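Long-range contacts in sulfur oxidation protein soxB (Thermus thermophilus, PDB 2WDC), which probably acts as a sulfohydrolase in bacterial sulfur oxidation, using a two-manganese centre of the kind found in the 5'-nucleotidase family: residues A[42-47]-A[306-311]; A[155-160]-A[178-183]; A[183-188]-A[212-217]. One frame throughout, in Å; residues are numbered along the deposited sequence. Where two conformers were deposited one is given.

Overall arrangement
Contact 1 lies nearest the metals: the side chain of Ala-307 lies about 6 Å from a manganese ion and borders the ligands His-288 and Asp-36. Contacts 2 and 3 fall inside the chain loop that contact 1 closes, with their centres about 21 and 25 Å from its centre, and neither touches it. They do touch each other, share Glu-183 and have centres about 13 Å apart. Contact 2 builds the 183-184 edge of one central sheet, and contact 3 packs the chain just after that edge strand against strand 210-217 of the other sheet. The side chains of Met-160 and Ala-217 lie about 11 and 12 Å from a manganese ion, respectively.

Contact 1 of 3, residues A[42-47]-A[306-311]; sequences FPHYFM and SAAGKA
His-44 and Lys-310 reach across this buried contact in opposite senses, each ending on a main-chain carbonyl of the other segment. NE2 of His-44 donates to Ala-308 O at 2.9 Å in a nearly straight bond (171°); the oxygen lies in the ring plane, and the N-H meets it on a lone pair. In return Lys-310 NZ donates to Phe-46 O at 2.8 Å, tilted somewhat from the carbonyl plane. The lysine chain leaves with CG opposite its own backbone N and then kinks at chi3 (-80°), which turns the ammonium group to that oxygen; the two side chains cross at about a right angle, with NZ at the edge of the phenyl ring. Between these two bonds, in one of its two deposited conformers, Phe-46 lays a ring face on the methyl of Ala-308, a CH-pi contact with CB 3.8 Å from the ring centroid and close to the normal. Ala-307 CB meets the same ring obliquely, 3.9 Å from Phe-46 CE2. The alanines belong to a type I' turn, Ala-307 to Lys-310, closed by a hydrogen bond from Lys-310 N to Ala-307 O (3.0 Å). This turn lies where the chain passes from strand 300-304 of one central sheet to strand 311-320 of the other, the two-sheet core of the metallophosphatase fold. Farther out, Ala-308 is bonded through its main chain to Asp-36, which ligates both manganese ions, and Ala-307 packs on the manganese ligand His-288. ND1 of His-44 is bonded to Thr-408 OG1, and with both nitrogens engaged the ring is fixed in rotation. The buried ammonium of Lys-310 is also gripped by a salt bridge to Glu-48 and a bond to Leu-85 O.

Contact 2 of 3, residues A[155-160]-A[178-183]; sequences VGVDHM and GLFRGE. With TBU (tertiary-butyl alcohol), chain M.
Val-157 starts the contact by setting CG1 against the rim of Phe-180, 4.0 Å from CZ and in the plane of the ring, the two side chains crossing at about a right angle. Its carbonyl faces the chain at Gly-182, whose CA comes within 3.2 Å of Val-157 O; a beta carbon on that glycine would collide with the oxygen. Asp-158 contributes its main chain: Glu-183 N donates to Asp-158 O at 2.9 Å in an almost linear bond, arriving from above the carbonyl plane, while OD2 of its carboxylate is hydrogen-bonded to Val-127 N. At His-159 the imidazole carries the polar work. ND1 donates to Glu-183 O at 2.9 Å, the acceptor lying in the ring plane, and the ring runs alongside the extended glutamate with CE1 3.5 Å from Glu-183 OE1, ring and carboxylate planes 42° apart. NE2 is bonded to His-205, so both ring nitrogens are held, and the glutamate has its own salt bridge to Arg-203. A leucine in place of His-159 would probably leave the carbonyl of Glu-183 without this donor and His-205 without its ring partner. Met-160 then bends at chi3 (-75°) and brings SD over a face of Phe-180, 4.2 Å from the centroid, a Met-aromatic contact; the opposite face is covered by Gly-182 N. Phe-180 reaches this slot because its CG stands trans to the backbone nitrogen (chi1 -178°), pointing the ring from the end of helix 170-179 back to the sheet. Strand 159-160, helix 170-179 and strand 183-184 form a beta-alpha-beta unit with parallel strands, and the ring packs from the end of the helix against Val-157 and Met-160, at the unit's first strand and the loop leading into it.

Contact 3 of 3, residues A[183-188]-A[212-217]; sequences EFLSYN and LAVVGA. With TBU (tertiary-butyl alcohol), chain M.
Leu-185 packs on Gly-216 beside the closest approach of the backbones, Ser-186 to Gly-216. Leu-185 CB lies 3.9 Å from Gly-216 CA, and a beta carbon on the glycine would run into it, so the close approach appears to depend on the absence of a side chain at Gly-216. The leucine sends CD1 along the strand to Val-214, 3.4 Å from the carbonyl O and 3.8 Å from CG1, crossing the valine at about a right angle. One step on, Tyr-187 N donates to Gly-216 O at 2.9 Å, with Ser-186 CA beside the same oxygen in a CA-H...O contact. Ser-186 OG donates to Leu-185 O (2.6 Å) and is also bonded to Ser-218 OG. Tyr-187 holds CG in the cramped site between its backbone N and carbonyl carbon (chi1 84°), which swings the ring in beside the strand: its edge, not its face, meets Ala-217, with CE2 3.7 Å from CB. Asn-188 CB lies over the ring face. The phenolic OH is bonded to Asp-239 N and the amide of Asn-188 to Phe-236 O and Ser-218 O.

The other end opens out. From Leu-185 back towards Glu-183 the chain diverges from strand 210-217 and follows the edge of the sheet containing strand 159-160, where Glu-183 is partly exposed and a tertiary-butyl alcohol molecule sits. Phe-184 N gives this molecule a hydrogen bond at 2.8 Å, 166° at the hydrogen, so the alcohol oxygen accepts from a main-chain N-H of the edge strand.

The single conventional hydrogen bond between touching parts (185-188 and 214-217) inclined at 40° fits packing of one sheet's edge region on a strand of the other rather than a continued strand pair; the rest is mostly apolar packing on Gly-216, Val-214 and Ala-217, and the buried polar side-chain ends are met within the segment or by neighbours outside it.

Contact 1 of 3, residues A[42-47]-A[306-311]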
loop_
_atom_site.group_PDB
_atom_site.type_symbol
_atom_site.label_atom_id
_atom_site.label_comp_id
_atom_site.label_asym_id
_atom_site.label_seq_id
_atom_site.Cartn_x
_atom_site.Cartn_y
_atom_site.Cartn_z
ATOM N N PHE A 42 12.408 -4.883 8.391
ATOM C CA PHE A 42 12.938 -4.235 9.577
ATOM C C PHE A 42 12.094 -3.100 10.117
ATOM O O PHE A 42 11.368 -2.443 9.377
ATOM C CB PHE A 42 14.334 -3.712 9.233
ATOM C CG PHE A 42 15.260 -4.790 8.752
ATOM C CD1 PHE A 42 15.666 -5.785 9.625
ATOM C CD2 PHE A 42 15.622 -4.875 7.420
ATOM C CE1 PHE A 42 16.494 -6.807 9.197
ATOM C CE2 PHE A 42 16.429 -5.909 6.977
ATOM C CZ PHE A 42 16.876 -6.862 7.875
ATOM N N PRO A 43 12.209 -2.832 11.421
ATOM C CA PRO A 43 11.467 -1.689 11.957
ATOM C C PRO A 43 11.877 -0.442 11.192
ATOM O O PRO A 43 13.046 -0.284 10.799
ATOM C CB PRO A 43 11.950 -1.611 13.411
ATOM C CG PRO A 43 12.291 -3.039 13.751
ATOM C CD PRO A 43 12.918 -3.579 12.476
ATOM N N HIS A 44 10.896 0.401 10.890
ATOM C CA HIS A 44 11.146 1.616 10.135
ATOM C C HIS A 44 10.053 2.631 10.459
ATOM O O HIS A 44 9.212 2.378 11.321
ATOM C CB HIS A 44 11.197 1.294 8.634
ATOM C CG HIS A 44 9.891 0.840 8.065
ATOM N ND1 HIS A 44 9.272 1.500 7.028
ATOM C CD2 HIS A 44 9.089 -0.205 8.382
ATOM C CE1 HIS A 44 8.134 0.891 6.738
ATOM N NE2 HIS A 44 7.991 -0.137 7.554
ATOM N N TYR A 45 10.083 3.789 9.819
ATOM C CA TYR A 45 9.062 4.793 10.111
ATOM C C TYR A 45 8.130 4.880 8.926
ATOM O O TYR A 45 8.554 4.685 7.796
ATOM C CB TYR A 45 9.692 6.143 10.432
ATOM C CG TYR A 45 10.656 6.039 11.584
ATOM C CD1 TYR A 45 10.192 6.024 12.895
ATOM C CD2 TYR A 45 12.021 5.896 11.361
ATOM C CE1 TYR A 45 11.071 5.882 13.957
ATOM C CE2 TYR A 45 12.914 5.794 12.421
ATOM C CZ TYR A 45 12.427 5.793 13.713
ATOM O OH TYR A 45 13.300 5.696 14.772
ATOM N N PHE A 46 6.848 5.121 9.182
ATOM C CA PHE A 46 5.857 5.153 8.105
ATOM C C PHE A 46 4.726 6.117 8.478
ATOM O O PHE A 46 3.801 5.720 9.205
ATOM C CB PHE A 46 5.302 3.729 7.926
ATOM C CG PHE A 46 4.512 3.515 6.659
ATOM C CD1 PHE A 46 5.150 3.390 5.431
ATOM C CD2 PHE A 46 3.144 3.302 6.721
ATOM C CE1 PHE A 46 4.425 3.143 4.275
ATOM C CE2 PHE A 46 2.410 3.058 5.569
ATOM C CZ PHE A 46 3.054 2.969 4.343
ATOM N N MET A 47 4.809 7.353 7.981
ATOM C CA MET A 47 3.807 8.376 8.274
ATOM C C MET A 47 2.619 8.288 7.337
ATOM O O MET A 47 2.774 8.039 6.148
ATOM C CB MET A 47 4.430 9.763 8.100
ATOM C CG MET A 47 3.533 10.909 8.573
ATOM S SD MET A 47 4.315 12.507 8.261
ATOM C CE MET A 47 3.729 12.771 6.596
ATOM N N SER A 306 -3.959 -1.605 6.843
ATOM C CA SER A 306 -2.789 -0.730 7.004
ATOM C C SER A 306 -1.671 -1.105 6.040
ATOM O O SER A 306 -1.937 -1.488 4.906
ATOM C CB SER A 306 -2.302 -0.683 8.467
ATOM O OG SER A 306 -1.333 0.357 8.680
ATOM N N ALA A 307 -0.419 -0.993 6.487
ATOM C CA ALA A 307 0.686 -1.271 5.574
ATOM C C ALA A 307 2.040 -1.275 6.250
ATOM O O ALA A 307 2.218 -0.718 7.334
ATOM C CB ALA A 307 0.702 -0.242 4.437
ATOM N N ALA A 308 2.999 -1.878 5.551
ATOM C CA ALA A 308 4.410 -1.829 5.925
ATOM C C ALA A 308 4.719 -2.370 7.301
ATOM O O ALA A 308 5.785 -2.056 7.864
ATOM C CB ALA A 308 4.930 -0.382 5.779
ATOM N N GLY A 309 3.833 -3.228 7.807
ATOM C CA GLY A 309 3.975 -3.857 9.116
ATOM C C GLY A 309 3.603 -2.958 10.286
ATOM O O GLY A 309 3.883 -3.288 11.442
ATOM N N LYS A 310 2.972 -1.824 9.999
ATOM C CA LYS A 310 2.636 -0.864 11.054
ATOM C C LYS A 310 1.731 -1.410 12.154
ATOM O O LYS A 310 1.891 -1.060 13.332
ATOM C CB LYS A 310 1.993 0.398 10.437
ATOM C CG LYS A 310 1.269 1.299 11.427
ATOM C CD LYS A 310 0.670 2.544 10.741
ATOM C CE LYS A 310 1.724 3.584 10.510
ATOM N NZ LYS A 310 1.194 4.848 9.900
ATOM N N ALA A 311 0.744 -2.213 11.771
ATOM C CA ALA A 311 -0.244 -2.661 12.731
ATOM C C ALA A 311 -0.726 -4.059 12.466
ATOM O O ALA A 311 -0.758 -4.520 11.325
ATOM C CB ALA A 311 -1.439 -1.700 12.687
#

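Contact 2 of 3, residues A[155-160]-A[178-183]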
loop_
_atom_site.group_PDB
_atom_site.type_symbol
_atom_site.label_atom_id
_atom_site.label_comp_id
_atom_site.label_asym_id
_atom_site.label_seq_id
_atom_site.Cartn_x
_atom_site.Cartn_y
_atom_site.Cartn_z
ATOM N N VAL A 155 5.909 -17.494 10.612
ATOM C CA VAL A 155 4.772 -16.933 11.349
ATOM C C VAL A 155 3.622 -17.934 11.400
ATOM O O VAL A 155 3.002 -18.173 12.437
ATOM C CB VAL A 155 4.252 -15.658 10.630
ATOM C CG1 VAL A 155 2.887 -15.254 11.175
ATOM C CG2 VAL A 155 5.252 -14.524 10.717
ATOM N N GLY A 156 3.307 -18.479 10.229
ATOM C CA GLY A 156 2.187 -19.384 10.065
ATOM C C GLY A 156 0.990 -18.633 9.504
ATOM O O GLY A 156 -0.021 -18.463 10.182
ATOM N N VAL A 157 1.110 -18.157 8.271
ATOM C CA VAL A 157 0.021 -17.425 7.615
ATOM C C VAL A 157 -0.971 -18.430 7.041
ATOM O O VAL A 157 -0.580 -19.312 6.268
ATOM C CB VAL A 157 0.569 -16.493 6.513
ATOM C CG1 VAL A 157 -0.579 -15.852 5.726
ATOM C CG2 VAL A 157 1.471 -15.410 7.134
ATOM N N ASP A 158 -2.238 -18.322 7.424
ATOM C CA ASP A 158 -3.252 -19.271 6.947
ATOM C C ASP A 158 -3.694 -19.028 5.507
ATOM O O ASP A 158 -3.896 -19.984 4.749
ATOM C CB ASP A 158 -4.475 -19.290 7.865
ATOM C CG ASP A 158 -4.155 -19.847 9.229
ATOM O OD1 ASP A 158 -3.746 -21.024 9.306
ATOM O OD2 ASP A 158 -4.218 -19.093 10.218
ATOM N N HIS A 159 -3.893 -17.759 5.147
ATOM C CA HIS A 159 -4.331 -17.397 3.800
ATOM C C HIS A 159 -3.710 -16.073 3.389
ATOM O O HIS A 159 -3.403 -15.235 4.233
ATOM C CB HIS A 159 -5.854 -17.172 3.768
ATOM C CG HIS A 159 -6.659 -18.404 4.033
ATOM N ND1 HIS A 159 -6.613 -19.511 3.214
ATOM C CD2 HIS A 159 -7.574 -18.678 4.992
ATOM C CE1 HIS A 159 -7.430 -20.438 3.687
ATOM N NE2 HIS A 159 -8.033 -19.952 4.760
ATOM N N MET A 160 -3.597 -15.864 2.080
ATOM C CA MET A 160 -3.194 -14.569 1.549
ATOM C C MET A 160 -3.889 -14.375 0.222
ATOM O O MET A 160 -4.387 -15.345 -0.385
ATOM C CB MET A 160 -1.668 -14.451 1.378
ATOM C CG MET A 160 -1.129 -15.081 0.093
ATOM S SD MET A 160 0.673 -14.814 -0.118
ATOM C CE MET A 160 0.726 -13.068 -0.603
ATOM N N GLY A 178 4.396 -22.813 -4.297
ATOM C CA GLY A 178 4.756 -24.170 -3.904
ATOM C C GLY A 178 5.360 -24.147 -2.506
ATOM O O GLY A 178 5.166 -25.064 -1.692
ATOM N N LEU A 179 6.126 -23.099 -2.232
ATOM C CA LEU A 179 6.811 -22.949 -0.951
ATOM C C LEU A 179 5.883 -22.451 0.161
ATOM O O LEU A 179 5.995 -22.880 1.307
ATOM C CB LEU A 179 8.005 -22.008 -1.123
ATOM C CG LEU A 179 8.830 -21.659 0.116
ATOM C CD1 LEU A 179 9.491 -22.921 0.692
ATOM C CD2 LEU A 179 9.874 -20.619 -0.278
ATOM N N PHE A 180 4.959 -21.551 -0.190
ATOM C CA PHE A 180 3.994 -20.993 0.766
ATOM C C PHE A 180 3.151 -22.111 1.395
ATOM O O PHE A 180 2.475 -22.858 0.687
ATOM C CB PHE A 180 3.107 -19.984 0.012
ATOM C CG PHE A 180 2.082 -19.283 0.868
ATOM C CD1 PHE A 180 2.459 -18.564 1.983
ATOM C CD2 PHE A 180 0.738 -19.305 0.510
ATOM C CE1 PHE A 180 1.506 -17.913 2.762
ATOM C CE2 PHE A 180 -0.217 -18.640 1.275
ATOM C CZ PHE A 180 0.169 -17.954 2.409
ATOM N N ARG A 181 3.171 -22.191 2.728
ATOM C CA ARG A 181 2.452 -23.225 3.470
ATOM C C ARG A 181 0.990 -22.878 3.735
ATOM O O ARG A 181 0.192 -23.752 4.078
ATOM C CB ARG A 181 3.191 -23.574 4.767
ATOM C CG ARG A 181 4.531 -24.278 4.501
ATOM C CD ARG A 181 5.370 -24.419 5.770
ATOM N NE ARG A 181 4.628 -25.085 6.833
ATOM C CZ ARG A 181 4.471 -26.402 6.918
ATOM N NH1 ARG A 181 5.020 -27.196 6.008
ATOM N NH2 ARG A 181 3.770 -26.927 7.914
ATOM N N GLY A 182 0.624 -21.610 3.571
ATOM C CA GLY A 182 -0.763 -21.227 3.735
ATOM C C GLY A 182 -1.518 -21.584 2.470
ATOM O O GLY A 182 -0.943 -22.176 1.546
ATOM N N GLU A 183 -2.798 -21.233 2.416
ATOM C CA GLU A 183 -3.606 -21.477 1.227
ATOM C C GLU A 183 -3.938 -20.155 0.537
ATOM O O GLU A 183 -4.616 -19.302 1.097
ATOM C CB GLU A 183 -4.907 -22.223 1.573
ATOM C CG GLU A 183 -5.768 -22.482 0.336
ATOM C CD GLU A 183 -7.054 -23.232 0.633
ATOM O OE1 GLU A 183 -7.440 -23.354 1.812
ATOM O OE2 GLU A 183 -7.683 -23.693 -0.334
HETATM O O TBU M . -2.150 -22.070 -2.012
HETATM C C TBU M . -2.564 -22.914 -3.114
HETATM C C1 TBU M . -3.969 -22.529 -3.601
HETATM C C2 TBU M . -1.595 -22.730 -4.296
HETATM C C3 TBU M . -2.556 -24.386 -2.684
#

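Contact 3 of 3, residues A[183-188]-A[212-217]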
loop_
_atom_site.group_PDB
_atom_site.type_symbol
_atom_site.label_atom_id
_atom_site.label_comp_id
_atom_site.label_asym_id
_atom_site.label_seq_id
_atom_site.Cartn_x
_atom_site.Cartn_y
_atom_site.Cartn_z
ATOM N N GLU A 183 -2.798 -21.233 2.416
ATOM C CA GLU A 183 -3.606 -21.477 1.227
ATOM C C GLU A 183 -3.938 -20.155 0.537
ATOM O O GLU A 183 -4.616 -19.302 1.097
ATOM C CB GLU A 183 -4.907 -22.223 1.573
ATOM C CG GLU A 183 -5.768 -22.482 0.336
ATOM C CD GLU A 183 -7.054 -23.232 0.633
ATOM O OE1 GLU A 183 -7.440 -23.354 1.812
ATOM O OE2 GLU A 183 -7.683 -23.693 -0.334
ATOM N N PHE A 184 -3.426 -19.980 -0.676
ATOM C CA PHE A 184 -3.690 -18.783 -1.452
ATOM C C PHE A 184 -5.128 -18.848 -1.969
ATOM O O PHE A 184 -5.570 -19.894 -2.455
ATOM C CB PHE A 184 -2.719 -18.739 -2.637
ATOM C CG PHE A 184 -2.842 -17.507 -3.477
ATOM C CD1 PHE A 184 -2.076 -16.387 -3.193
ATOM C CD2 PHE A 184 -3.719 -17.464 -4.546
ATOM C CE1 PHE A 184 -2.175 -15.244 -3.971
ATOM C CE2 PHE A 184 -3.831 -16.320 -5.325
ATOM C CZ PHE A 184 -3.062 -15.213 -5.038
ATOM N N LEU A 185 -5.868 -17.746 -1.830
ATOM C CA LEU A 185 -7.253 -17.691 -2.293
ATOM C C LEU A 185 -7.446 -16.556 -3.280
ATOM O O LEU A 185 -6.856 -15.486 -3.119
ATOM C CB LEU A 185 -8.192 -17.420 -1.108
ATOM C CG LEU A 185 -8.169 -18.402 0.062
ATOM C CD1 LEU A 185 -9.051 -17.854 1.195
ATOM C CD2 LEU A 185 -8.679 -19.765 -0.384
ATOM N N SER A 186 -8.340 -16.762 -4.249
ATOM C CA SER A 186 -8.758 -15.688 -5.151
ATOM C C SER A 186 -9.911 -16.183 -6.009
ATOM O O SER A 186 -9.757 -17.153 -6.734
ATOM C CB SER A 186 -7.608 -15.211 -6.048
ATOM O OG SER A 186 -6.763 -14.289 -5.369
ATOM N N TYR A 187 -11.062 -15.525 -5.936
ATOM C CA TYR A 187 -12.194 -15.940 -6.761
ATOM C C TYR A 187 -12.012 -15.450 -8.192
ATOM O O TYR A 187 -12.606 -15.992 -9.127
ATOM C CB TYR A 187 -13.516 -15.369 -6.198
ATOM C CG TYR A 187 -13.802 -13.951 -6.658
ATOM C CD1 TYR A 187 -14.569 -13.708 -7.795
ATOM C CD2 TYR A 187 -13.218 -12.855 -6.018
ATOM C CE1 TYR A 187 -14.781 -12.413 -8.263
ATOM C CE2 TYR A 187 -13.395 -11.562 -6.499
ATOM C CZ TYR A 187 -14.174 -11.341 -7.621
ATOM O OH TYR A 187 -14.335 -10.056 -8.096
ATOM N N ASN A 188 -11.205 -14.402 -8.358
ATOM C CA ASN A 188 -11.125 -13.688 -9.628
ATOM C C ASN A 188 -9.979 -13.932 -10.594
ATOM O O ASN A 188 -10.002 -13.404 -11.703
ATOM C CB ASN A 188 -11.292 -12.181 -9.389
ATOM C CG ASN A 188 -10.203 -11.605 -8.500
ATOM O OD1 ASN A 188 -9.832 -12.194 -7.475
ATOM N ND2 ASN A 188 -9.687 -10.439 -8.882
ATOM N N LEU A 212 -16.969 -20.621 9.363
ATOM C CA LEU A 212 -16.650 -19.301 8.835
ATOM C C LEU A 212 -15.899 -19.454 7.525
ATOM O O LEU A 212 -14.871 -20.119 7.480
ATOM C CB LEU A 212 -15.760 -18.574 9.838
ATOM C CG LEU A 212 -15.225 -17.175 9.513
ATOM C CD1 LEU A 212 -16.378 -16.195 9.462
ATOM C CD2 LEU A 212 -14.234 -16.764 10.603
ATOM N N ALA A 213 -16.413 -18.826 6.474
ATOM C CA ALA A 213 -15.760 -18.873 5.159
ATOM C C ALA A 213 -14.889 -17.640 4.974
ATOM O O ALA A 213 -15.307 -16.532 5.292
ATOM C CB ALA A 213 -16.792 -18.918 4.053
ATOM N N VAL A 214 -13.685 -17.854 4.458
ATOM C CA VAL A 214 -12.773 -16.762 4.094
ATOM C C VAL A 214 -12.727 -16.833 2.571
ATOM O O VAL A 214 -12.304 -17.856 2.008
ATOM C CB VAL A 214 -11.354 -16.956 4.665
ATOM C CG1 VAL A 214 -10.417 -15.859 4.153
ATOM C CG2 VAL A 214 -11.361 -16.963 6.191
ATOM N N VAL A 215 -13.213 -15.780 1.914
ATOM C CA VAL A 215 -13.225 -15.683 0.454
ATOM C C VAL A 215 -12.103 -14.722 0.100
ATOM O O VAL A 215 -11.937 -13.709 0.780
ATOM C CB VAL A 215 -14.575 -15.137 -0.058
ATOM C CG1 VAL A 215 -14.613 -15.055 -1.582
ATOM C CG2 VAL A 215 -15.750 -15.949 0.487
ATOM N N GLY A 216 -11.350 -15.014 -0.956
ATOM C CA GLY A 216 -10.278 -14.118 -1.360
ATOM C C GLY A 216 -10.554 -13.380 -2.655
ATOM O O GLY A 216 -11.186 -13.900 -3.576
ATOM N N ALA A 217 -10.072 -12.144 -2.717
ATOM C CA ALA A 217 -10.154 -11.336 -3.931
ATOM C C ALA A 217 -8.830 -10.640 -4.145
ATOM O O ALA A 217 -8.357 -9.939 -3.260
ATOM C CB ALA A 217 -11.264 -10.291 -3.822
HETATM O O TBU M . -2.150 -22.070 -2.012
HETATM C C TBU M . -2.564 -22.914 -3.114
HETATM C C1 TBU M . -3.969 -22.529 -3.601
HETATM C C2 TBU M . -1.595 -22.730 -4.296
HETATM C C3 TBU M . -2.556 -24.386 -2.684
#